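Local coordinates for protein diacylglycerol kinase (Bacillus anthracis, PDB 3S40) that probably phosphorylates diacylglycerol to phosphatidic acid at the expense of ATP, as a bacterial lipid kinase of the diacylglycerol kinase family, at residues L83-I94 with Q290-N298; A133-I144 with S278-L289. One frame throughout, in Å; residues are numbered along the deposited sequence.

Overall arrangement
Both contacts draw on strand 284-296, whose long run through the chain ties the two halves of this two-domain kinase together. Contact 1 sits at its C-terminal end, where the strand meets 91-96, an outermost strand of the parallel sheet in the diacylglycerol kinase catalytic domain. Contact 2 sits at its other end, within the beta-sandwich domain, where the turn after strand 125-133, and strand 141-144 beyond it, meet residues 278-289. In sequence, contact 2 falls between the two halves of contact 1. Their centres are about 18 Å apart, yet they touch: A84 CB lies 3.4 Å from H137 CG, and F293 CD2 packs on L139 CD1 at 4.3 Å.

Contact 1 (L83-I94 with Q290-N298); sequences LAPLEIRPTLAI and QGHFTMIYN
L92 and M295 are joined by a single backbone bridge at an interdomain seam, where the edge strand 91-94 of the parallel sheet meets the end of the long strand 284-296 of the antiparallel sheet. Strands 91-94 and 292-296 run at 45° to each other. L92 N donates to T294 O, and L92 O accepts from I296 N at 3.0 Å; one water links P90 O to T294 N, and another links I94 N to I296 O. At the bridge, the methyl CE of selenomethionine M295, its chain bent at the last torsion, rests 3.7 Å from L92 CD2 and also meets I94 CD1. The hydroxyls of T91 and T294 share a hydrogen bond. H292 and F293 form a classic beta bulge facing V128. Beside it, R89 lays its guanidinium flat on the H292 ring, planes 7° apart, while NH1 donates to L86 O, which lies in the guanidinium plane. A84 N and R89 CD lie at the edge of the F293 ring, near its plane. Two R89 nitrogens converge side-on upon one acceptor, H292 O, NE at 3.0 Å and NH2 at 3.2 Å. The imidazole itself is pinned by a nearly straight bond in its own plane, H292 NE2 to A84 O at 2.7 Å.

Contact 2 (A133-I144 with S278-L289); sequences ANGQHFLNFWGI and SSLHTPCQIELL
A133 pairs with I286 as an antiparallel non-hydrogen-bonded pair in the beta-sandwich domain, where strand 125-133 ends beside strand 284-296 and turns back into 136-138. Hydrogen bonding centres on N134, which follows that pair. Its backbone N donates to Q285 O at 2.9 Å, and its side chain continues the pairing past the end of the strand: OD1 accepts from Q285 N at 2.9 Å, tilted from the amide's carbonyl plane, and ND2 reaches P283 O at 3.2 Å in the amide plane. With CG beside the backbone N (chi1 -72°), the amide is brought against C284, whose SG lies 3.4 Å from ND2.

Apolar contacts gather around this pairing. The two methyls of L280 divide their work, CD2 against N134 CB at 3.5 Å and CD1 against A133 CB and Q136 CG. Farther along, L289 CD1 meets the H137 ring at its edge, and I286 CG2 does the same to F138.

Aromatic contacts bring in strand 141-144 of the second sheet. I286 CD1 stands over the five-membered ring of W142 in a CH-pi contact, 4.0 Å from the centroid, while C284 SG approaches the same ring obliquely.

The asparagine amide thus satisfies backbone groups on either side of C284, just after the cis peptide that precedes P283, whereas buried W142 NE1 has no hydrogen-bonding partner in the model and lies 3.5 Å from C284 SG, which suggests that packing, more than polar pairing, positions the indole.

Contact 1 (L83-I94 with Q290-N298)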
loop_
_atom_site.group_PDB
_atom_site.type_symbol
_atom_site.label_atom_id
_atom_site.label_comp_id
_atom_site.label_asym_id
_atom_site.label_seq_id
_atom_site.Cartn_x
_atom_site.Cartn_y
_atom_site.Cartn_z
ATOM N N LEU A 83 7.272 10.600 -2.113
ATOM C CA LEU A 83 8.424 10.417 -1.229
ATOM C C LEU A 83 9.416 9.380 -1.721
ATOM O O LEU A 83 10.631 9.553 -1.571
ATOM C CB LEU A 83 7.951 10.015 0.161
ATOM C CG LEU A 83 7.714 11.104 1.210
ATOM C CD1 LEU A 83 7.935 12.486 0.641
ATOM C CD2 LEU A 83 6.334 10.970 1.839
ATOM N N ALA A 84 8.906 8.296 -2.299
ATOM C CA ALA A 84 9.755 7.134 -2.538
ATOM C C ALA A 84 11.059 7.451 -3.293
ATOM O O ALA A 84 12.123 6.946 -2.931
ATOM C CB ALA A 84 8.976 6.015 -3.228
ATOM N N PRO A 85 10.993 8.283 -4.342
ATOM C CA PRO A 85 12.249 8.489 -5.088
ATOM C C PRO A 85 13.233 9.481 -4.463
ATOM O O PRO A 85 14.314 9.674 -5.013
ATOM C CB PRO A 85 11.771 8.972 -6.465
ATOM C CG PRO A 85 10.400 9.495 -6.249
ATOM C CD PRO A 85 9.815 8.800 -5.057
ATOM N N LEU A 86 12.889 10.061 -3.320
ATOM C CA LEU A 86 13.710 11.090 -2.704
ATOM C C LEU A 86 14.828 10.545 -1.828
ATOM O O LEU A 86 14.687 9.481 -1.211
ATOM C CB LEU A 86 12.829 12.014 -1.849
ATOM C CG LEU A 86 11.616 12.632 -2.549
ATOM C CD1 LEU A 86 10.917 13.672 -1.642
ATOM C CD2 LEU A 86 12.010 13.249 -3.890
ATOM N N GLU A 87 15.932 11.293 -1.756
ATOM C CA GLU A 87 17.066 10.915 -0.911
ATOM C C GLU A 87 16.701 11.059 0.543
ATOM O O GLU A 87 17.136 10.285 1.394
ATOM C CB GLU A 87 18.301 11.777 -1.200
ATOM C CG GLU A 87 18.838 11.602 -2.628
ATOM C CD GLU A 87 19.170 10.144 -2.968
ATOM O OE1 GLU A 87 19.871 9.490 -2.163
ATOM O OE2 GLU A 87 18.718 9.650 -4.030
ATOM N N ILE A 88 15.918 12.079 0.835
ATOM C CA ILE A 88 15.514 12.305 2.207
ATOM C C ILE A 88 14.000 12.124 2.341
ATOM O O ILE A 88 13.227 12.781 1.646
ATOM C CB ILE A 88 15.959 13.681 2.673
ATOM C CG1 ILE A 88 17.485 13.771 2.589
ATOM C CG2 ILE A 88 15.458 13.948 4.091
ATOM C CD1 ILE A 88 18.028 15.125 2.960
ATOM N N ARG A 89 13.599 11.206 3.219
ATOM C CA ARG A 89 12.205 10.809 3.364
ATOM C C ARG A 89 11.790 10.775 4.831
ATOM O O ARG A 89 12.181 9.885 5.575
ATOM C CB ARG A 89 11.979 9.433 2.752
ATOM C CG ARG A 89 12.485 9.311 1.325
ATOM C CD ARG A 89 12.314 7.888 0.801
ATOM N NE ARG A 89 13.086 6.917 1.571
ATOM C CZ ARG A 89 14.397 6.719 1.450
ATOM N NH1 ARG A 89 15.123 7.442 0.607
ATOM N NH2 ARG A 89 14.996 5.806 2.201
ATOM N N PRO A 90 10.980 11.749 5.252
ATOM C CA PRO A 90 10.475 11.720 6.631
ATOM C C PRO A 90 9.575 10.503 6.896
ATOM O O PRO A 90 9.053 9.874 5.981
ATOM C CB PRO A 90 9.631 13.002 6.733
ATOM C CG PRO A 90 9.237 13.314 5.324
ATOM C CD PRO A 90 10.374 12.817 4.439
ATOM N N THR A 91 9.391 10.211 8.171
ATOM C CA THR A 91 8.345 9.318 8.621
ATOM C C THR A 91 6.984 9.728 8.077
ATOM O O THR A 91 6.638 10.928 8.010
ATOM C CB THR A 91 8.304 9.281 10.141
ATOM O OG1 THR A 91 9.578 8.836 10.616
ATOM C CG2 THR A 91 7.196 8.308 10.668
ATOM N N LEU A 92 6.216 8.721 7.679
ATOM C CA LEU A 92 4.885 8.943 7.113
ATOM C C LEU A 92 3.805 8.332 8.021
ATOM O O LEU A 92 4.036 7.308 8.680
ATOM C CB LEU A 92 4.828 8.353 5.693
ATOM C CG LEU A 92 3.609 8.570 4.796
ATOM C CD1 LEU A 92 3.412 10.051 4.468
ATOM C CD2 LEU A 92 3.754 7.753 3.511
ATOM N N ALA A 93 2.640 8.972 8.068
ATOM C CA ALA A 93 1.496 8.477 8.833
ATOM C C ALA A 93 0.231 8.691 8.019
ATOM O O ALA A 93 0.176 9.585 7.175
ATOM C CB ALA A 93 1.399 9.159 10.181
ATOM N N ILE A 94 -0.772 7.853 8.252
ATOM C CA ILE A 94 -2.013 7.904 7.480
ATOM C C ILE A 94 -3.181 8.047 8.422
ATOM O O ILE A 94 -3.270 7.333 9.405
ATOM C CB ILE A 94 -2.230 6.583 6.678
ATOM C CG1 ILE A 94 -1.066 6.342 5.710
ATOM C CG2 ILE A 94 -3.574 6.604 5.939
ATOM C CD1 ILE A 94 -1.115 4.966 5.063
ATOM N N GLN A 290 14.032 -2.655 0.933
ATOM C CA GLN A 290 13.770 -3.043 2.298
ATOM C C GLN A 290 13.819 -1.837 3.239
ATOM O O GLN A 290 14.745 -1.045 3.201
ATOM C CB GLN A 290 14.755 -4.144 2.712
ATOM C CG GLN A 290 14.293 -4.992 3.871
ATOM C CD GLN A 290 15.110 -6.278 4.042
ATOM O OE1 GLN A 290 15.696 -6.806 3.086
ATOM N NE2 GLN A 290 15.157 -6.775 5.271
ATOM N N GLY A 291 12.788 -1.694 4.062
ATOM C CA GLY A 291 12.750 -0.637 5.052
ATOM C C GLY A 291 12.903 0.756 4.474
ATOM O O GLY A 291 13.471 1.629 5.114
ATOM N N HIS A 292 12.368 0.963 3.277
ATOM C CA HIS A 292 12.541 2.217 2.539
ATOM C C HIS A 292 11.798 3.379 3.194
ATOM O O HIS A 292 12.286 4.505 3.185
ATOM C CB HIS A 292 12.064 2.030 1.094
ATOM C CG HIS A 292 12.445 3.137 0.164
ATOM N ND1 HIS A 292 13.754 3.420 -0.169
ATOM C CD2 HIS A 292 11.683 4.025 -0.523
ATOM C CE1 HIS A 292 13.782 4.428 -1.024
ATOM N NE2 HIS A 292 12.538 4.812 -1.259
ATOM N N PHE A 293 10.614 3.109 3.744
ATOM C CA PHE A 293 9.891 4.104 4.527
ATOM C C PHE A 293 9.932 3.713 5.983
ATOM O O PHE A 293 10.074 2.540 6.319
ATOM C CB PHE A 293 8.408 4.180 4.121
ATOM C CG PHE A 293 8.163 4.865 2.796
ATOM C CD1 PHE A 293 9.083 5.755 2.274
ATOM C CD2 PHE A 293 6.985 4.631 2.090
ATOM C CE1 PHE A 293 8.835 6.403 1.058
ATOM C CE2 PHE A 293 6.743 5.265 0.874
ATOM C CZ PHE A 293 7.675 6.144 0.357
ATOM N N THR A 294 9.796 4.716 6.838
ATOM C CA THR A 294 9.373 4.526 8.212
ATOM C C THR A 294 7.939 5.055 8.327
ATOM O O THR A 294 7.614 6.130 7.803
ATOM C CB THR A 294 10.290 5.278 9.205
ATOM O OG1 THR A 294 10.217 6.688 8.950
ATOM C CG2 THR A 294 11.741 4.815 9.045
HETATM N N MSE A 295 7.095 4.318 9.042
HETATM C CA MSE A 295 5.701 4.683 9.163
HETATM C C MSE A 295 5.184 4.537 10.585
HETATM O O MSE A 295 5.606 3.659 11.342
HETATM C CB MSE A 295 4.864 3.849 8.190
HETATM C CG MSE A 295 5.396 3.913 6.778
HETATM SE SE MSE A 295 4.121 3.506 5.359
HETATM C CE MSE A 295 2.785 4.899 5.685
ATOM N N ILE A 296 4.267 5.419 10.945
ATOM C CA ILE A 296 3.535 5.300 12.193
ATOM C C ILE A 296 2.638 4.076 12.099
ATOM O O ILE A 296 2.000 3.851 11.076
ATOM C CB ILE A 296 2.647 6.531 12.439
ATOM C CG1 ILE A 296 3.509 7.762 12.738
ATOM C CG2 ILE A 296 1.666 6.258 13.593
ATOM C CD1 ILE A 296 4.231 7.717 14.083
ATOM N N TYR A 297 2.560 3.294 13.163
ATOM C CA TYR A 297 1.675 2.143 13.129
ATOM C C TYR A 297 1.115 1.848 14.517
ATOM O O TYR A 297 1.426 2.559 15.485
ATOM C CB TYR A 297 2.428 0.917 12.574
ATOM C CG TYR A 297 3.376 0.291 13.583
ATOM C CD1 TYR A 297 3.111 -0.959 14.116
ATOM C CD2 TYR A 297 4.524 0.966 14.012
ATOM C CE1 TYR A 297 3.964 -1.542 15.036
ATOM C CE2 TYR A 297 5.388 0.402 14.932
ATOM C CZ TYR A 297 5.092 -0.867 15.442
ATOM O OH TYR A 297 5.911 -1.467 16.364
ATOM N N ASN A 298 0.316 0.779 14.608
ATOM C CA ASN A 298 -0.375 0.420 15.846
ATOM C C ASN A 298 0.151 -0.897 16.395
ATOM O O ASN A 298 -0.229 -1.957 15.908
ATOM C CB ASN A 298 -1.872 0.281 15.591
ATOM C CG ASN A 298 -2.664 0.138 16.872
ATOM O OD1 ASN A 298 -2.089 0.100 17.968
ATOM N ND2 ASN A 298 -3.994 0.066 16.749
HETATM O O HOH W 1 9.936 7.187 5.425
HETATM O O HOH W 2 -0.185 5.793 10.121
#

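Contact 2 (A133-I144 with S278-L289)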
loop_
_atom_site.group_PDB
_atom_site.type_symbol
_atom_site.label_atom_id
_atom_site.label_comp_id
_atom_site.label_asym_id
_atom_site.label_seq_id
_atom_site.Cartn_x
_atom_site.Cartn_y
_atom_site.Cartn_z
ATOM N N ALA A 133 8.515 -1.638 -9.565
ATOM C CA ALA A 133 8.254 -2.373 -10.801
ATOM C C ALA A 133 8.617 -1.514 -12.017
ATOM O O ALA A 133 8.036 -0.452 -12.215
ATOM C CB ALA A 133 6.792 -2.803 -10.856
ATOM N N ASN A 134 9.576 -1.972 -12.819
ATOM C CA ASN A 134 10.067 -1.178 -13.946
ATOM C C ASN A 134 10.261 0.277 -13.523
ATOM O O ASN A 134 9.730 1.185 -14.159
ATOM C CB ASN A 134 9.098 -1.233 -15.143
ATOM C CG ASN A 134 9.103 -2.583 -15.853
ATOM O OD1 ASN A 134 9.963 -3.428 -15.598
ATOM N ND2 ASN A 134 8.146 -2.782 -16.770
ATOM N N GLY A 135 10.991 0.491 -12.434
ATOM C CA GLY A 135 11.231 1.837 -11.929
ATOM C C GLY A 135 9.986 2.641 -11.585
ATOM O O GLY A 135 9.941 3.859 -11.763
ATOM N N GLN A 136 8.965 1.948 -11.099
ATOM C CA GLN A 136 7.764 2.574 -10.563
ATOM C C GLN A 136 7.529 1.998 -9.157
ATOM O O GLN A 136 7.597 0.771 -8.967
ATOM C CB GLN A 136 6.588 2.265 -11.482
ATOM C CG GLN A 136 5.219 2.465 -10.863
ATOM C CD GLN A 136 4.844 3.923 -10.727
ATOM O OE1 GLN A 136 4.268 4.514 -11.641
ATOM N NE2 GLN A 136 5.166 4.514 -9.581
ATOM N N HIS A 137 7.271 2.862 -8.175
ATOM C CA HIS A 137 7.102 2.410 -6.787
ATOM C C HIS A 137 5.665 2.047 -6.456
ATOM O O HIS A 137 4.748 2.790 -6.803
ATOM C CB HIS A 137 7.548 3.482 -5.780
ATOM C CG HIS A 137 8.997 3.830 -5.866
ATOM N ND1 HIS A 137 9.458 4.933 -6.553
ATOM C CD2 HIS A 137 10.091 3.223 -5.347
ATOM C CE1 HIS A 137 10.775 4.989 -6.452
ATOM N NE2 HIS A 137 11.184 3.965 -5.722
ATOM N N PHE A 138 5.472 0.927 -5.760
ATOM C CA PHE A 138 4.166 0.627 -5.162
ATOM C C PHE A 138 4.254 0.085 -3.739
ATOM O O PHE A 138 5.230 -0.559 -3.355
ATOM C CB PHE A 138 3.310 -0.305 -6.036
ATOM C CG PHE A 138 3.856 -1.697 -6.176
ATOM C CD1 PHE A 138 3.417 -2.720 -5.340
ATOM C CD2 PHE A 138 4.787 -1.992 -7.160
ATOM C CE1 PHE A 138 3.908 -4.017 -5.485
ATOM C CE2 PHE A 138 5.281 -3.278 -7.312
ATOM C CZ PHE A 138 4.845 -4.295 -6.469
ATOM N N LEU A 139 3.206 0.350 -2.975
ATOM C CA LEU A 139 3.153 -0.006 -1.566
ATOM C C LEU A 139 2.287 -1.243 -1.344
ATOM O O LEU A 139 2.511 -2.023 -0.411
ATOM C CB LEU A 139 2.566 1.169 -0.792
ATOM C CG LEU A 139 3.166 1.497 0.565
ATOM C CD1 LEU A 139 4.671 1.377 0.505
ATOM C CD2 LEU A 139 2.734 2.900 0.983
ATOM N N ASN A 140 1.293 -1.421 -2.209
ATOM C CA ASN A 140 0.285 -2.440 -1.983
ATOM C C ASN A 140 0.378 -3.648 -2.892
ATOM O O ASN A 140 0.567 -4.774 -2.423
ATOM C CB ASN A 140 -1.112 -1.836 -2.068
ATOM C CG ASN A 140 -1.870 -1.997 -0.792
ATOM O OD1 ASN A 140 -2.150 -1.024 -0.090
ATOM N ND2 ASN A 140 -2.192 -3.240 -0.460
ATOM N N PHE A 141 0.249 -3.432 -4.194
ATOM C CA PHE A 141 0.178 -4.574 -5.076
ATOM C C PHE A 141 0.473 -4.224 -6.518
ATOM O O PHE A 141 0.345 -3.083 -6.935
ATOM C CB PHE A 141 -1.204 -5.241 -4.965
ATOM C CG PHE A 141 -2.268 -4.565 -5.790
ATOM C CD1 PHE A 141 -2.545 -5.003 -7.077
ATOM C CD2 PHE A 141 -2.965 -3.476 -5.293
ATOM C CE1 PHE A 141 -3.509 -4.377 -7.844
ATOM C CE2 PHE A 141 -3.932 -2.834 -6.062
ATOM C CZ PHE A 141 -4.204 -3.288 -7.338
ATOM N N TRP A 142 0.866 -5.247 -7.262
ATOM C CA TRP A 142 1.063 -5.193 -8.699
ATOM C C TRP A 142 0.229 -6.368 -9.235
ATOM O O TRP A 142 0.326 -7.484 -8.716
ATOM C CB TRP A 142 2.550 -5.397 -8.977
ATOM C CG TRP A 142 2.997 -5.534 -10.415
ATOM C CD1 TRP A 142 3.717 -4.620 -11.137
ATOM C CD2 TRP A 142 2.828 -6.677 -11.277
ATOM N NE1 TRP A 142 3.985 -5.112 -12.398
ATOM C CE2 TRP A 142 3.450 -6.369 -12.510
ATOM C CE3 TRP A 142 2.200 -7.916 -11.132
ATOM C CZ2 TRP A 142 3.451 -7.254 -13.591
ATOM C CZ3 TRP A 142 2.212 -8.798 -12.200
ATOM C CH2 TRP A 142 2.831 -8.461 -13.417
ATOM N N GLY A 143 -0.606 -6.118 -10.239
ATOM C CA GLY A 143 -1.454 -7.157 -10.800
ATOM C C GLY A 143 -1.730 -7.050 -12.298
ATOM O O GLY A 143 -1.921 -5.958 -12.834
ATOM N N ILE A 144 -1.723 -8.199 -12.974
ATOM C CA ILE A 144 -2.177 -8.313 -14.358
ATOM C C ILE A 144 -3.304 -9.345 -14.419
ATOM O O ILE A 144 -3.228 -10.385 -13.754
ATOM C CB ILE A 144 -1.051 -8.797 -15.304
ATOM C CG1 ILE A 144 -0.520 -10.159 -14.852
ATOM C CG2 ILE A 144 0.083 -7.787 -15.385
ATOM C CD1 ILE A 144 0.574 -10.723 -15.748
ATOM N N SER A 278 -1.929 4.645 -12.951
ATOM C CA SER A 278 -0.556 4.207 -13.193
ATOM C C SER A 278 -0.428 3.388 -14.478
ATOM O O SER A 278 -1.369 2.705 -14.891
ATOM C CB SER A 278 -0.028 3.413 -11.999
ATOM O OG SER A 278 -0.004 4.218 -10.833
ATOM N N SER A 279 0.747 3.450 -15.100
ATOM C CA SER A 279 0.932 2.864 -16.423
ATOM C C SER A 279 2.170 1.979 -16.543
ATOM O O SER A 279 3.281 2.466 -16.772
ATOM C CB SER A 279 1.001 3.964 -17.480
ATOM O OG SER A 279 2.162 4.755 -17.301
ATOM N N LEU A 280 1.969 0.676 -16.394
ATOM C CA LEU A 280 3.020 -0.284 -16.686
ATOM C C LEU A 280 2.447 -1.350 -17.597
ATOM O O LEU A 280 1.267 -1.329 -17.932
ATOM C CB LEU A 280 3.561 -0.925 -15.400
ATOM C CG LEU A 280 4.423 -0.057 -14.478
ATOM C CD1 LEU A 280 4.372 -0.559 -13.050
ATOM C CD2 LEU A 280 5.858 0.007 -14.982
ATOM N N HIS A 281 3.291 -2.295 -17.986
ATOM C CA HIS A 281 2.857 -3.400 -18.817
ATOM C C HIS A 281 4.020 -4.360 -18.948
ATOM O O HIS A 281 5.177 -3.959 -18.822
ATOM C CB HIS A 281 2.436 -2.889 -20.192
ATOM C CG HIS A 281 3.488 -2.075 -20.869
ATOM N ND1 HIS A 281 4.688 -2.612 -21.286
ATOM C CD2 HIS A 281 3.537 -0.757 -21.174
ATOM C CE1 HIS A 281 5.425 -1.661 -21.833
ATOM N NE2 HIS A 281 4.750 -0.528 -21.778
ATOM N N THR A 282 3.712 -5.631 -19.186
ATOM C CA THR A 282 4.745 -6.645 -19.369
ATOM C C THR A 282 5.607 -6.342 -20.596
ATOM O O THR A 282 5.159 -5.658 -21.510
ATOM C CB THR A 282 4.122 -8.063 -19.517
ATOM O OG1 THR A 282 3.088 -8.041 -20.515
ATOM C CG2 THR A 282 3.535 -8.534 -18.192
ATOM N N PRO A 283 6.855 -6.845 -20.614
ATOM C CA PRO A 283 7.480 -7.578 -19.506
ATOM C C PRO A 283 7.846 -6.625 -18.371
ATOM O O PRO A 283 7.786 -5.409 -18.556
ATOM C CB PRO A 283 8.744 -8.167 -20.140
ATOM C CG PRO A 283 9.069 -7.232 -21.252
ATOM C CD PRO A 283 7.743 -6.760 -21.787
ATOM N N CYS A 284 8.223 -7.175 -17.217
ATOM C CA CYS A 284 8.387 -6.359 -16.022
ATOM C C CYS A 284 9.359 -6.969 -15.011
ATOM O O CYS A 284 9.296 -8.173 -14.707
ATOM C CB CYS A 284 7.014 -6.121 -15.384
ATOM S SG CYS A 284 6.969 -4.772 -14.215
ATOM N N GLN A 285 10.268 -6.132 -14.513
ATOM C CA GLN A 285 11.214 -6.507 -13.463
ATOM C C GLN A 285 10.777 -5.877 -12.148
ATOM O O GLN A 285 10.419 -4.690 -12.097
ATOM C CB GLN A 285 12.637 -6.046 -13.814
ATOM C CG GLN A 285 13.711 -6.425 -12.780
ATOM C CD GLN A 285 13.943 -7.939 -12.654
ATOM O OE1 GLN A 285 13.698 -8.700 -13.595
ATOM N NE2 GLN A 285 14.427 -8.375 -11.488
ATOM N N ILE A 286 10.787 -6.677 -11.084
ATOM C CA ILE A 286 10.372 -6.173 -9.781
ATOM C C ILE A 286 11.441 -6.391 -8.720
ATOM O O ILE A 286 12.010 -7.491 -8.601
ATOM C CB ILE A 286 9.051 -6.789 -9.289
ATOM C CG1 ILE A 286 8.031 -6.883 -10.425
ATOM C CG2 ILE A 286 8.506 -5.979 -8.120
ATOM C CD1 ILE A 286 6.656 -7.288 -9.980
ATOM N N GLU A 287 11.689 -5.322 -7.964
ATOM C CA GLU A 287 12.676 -5.286 -6.885
ATOM C C GLU A 287 11.987 -4.796 -5.612
ATOM O O GLU A 287 10.998 -4.074 -5.672
ATOM C CB GLU A 287 13.801 -4.295 -7.221
ATOM C CG GLU A 287 14.411 -4.443 -8.603
ATOM C CD GLU A 287 15.235 -5.711 -8.752
ATOM O OE1 GLU A 287 15.449 -6.150 -9.903
ATOM O OE2 GLU A 287 15.674 -6.266 -7.719
ATOM N N LEU A 288 12.529 -5.165 -4.462
ATOM C CA LEU A 288 12.001 -4.665 -3.208
ATOM C C LEU A 288 13.018 -3.777 -2.503
ATOM O O LEU A 288 14.176 -4.154 -2.368
ATOM C CB LEU A 288 11.642 -5.825 -2.294
ATOM C CG LEU A 288 10.997 -5.333 -1.008
ATOM C CD1 LEU A 288 9.512 -5.082 -1.233
ATOM C CD2 LEU A 288 11.223 -6.295 0.118
ATOM N N LEU A 289 12.584 -2.606 -2.044
ATOM C CA LEU A 289 13.449 -1.749 -1.227
ATOM C C LEU A 289 13.154 -1.938 0.262
ATOM O O LEU A 289 12.162 -1.443 0.800
ATOM C CB LEU A 289 13.281 -0.284 -1.626
ATOM C CG LEU A 289 13.437 -0.026 -3.125
ATOM C CD1 LEU A 289 13.010 1.413 -3.442
ATOM C CD2 LEU A 289 14.869 -0.311 -3.570
#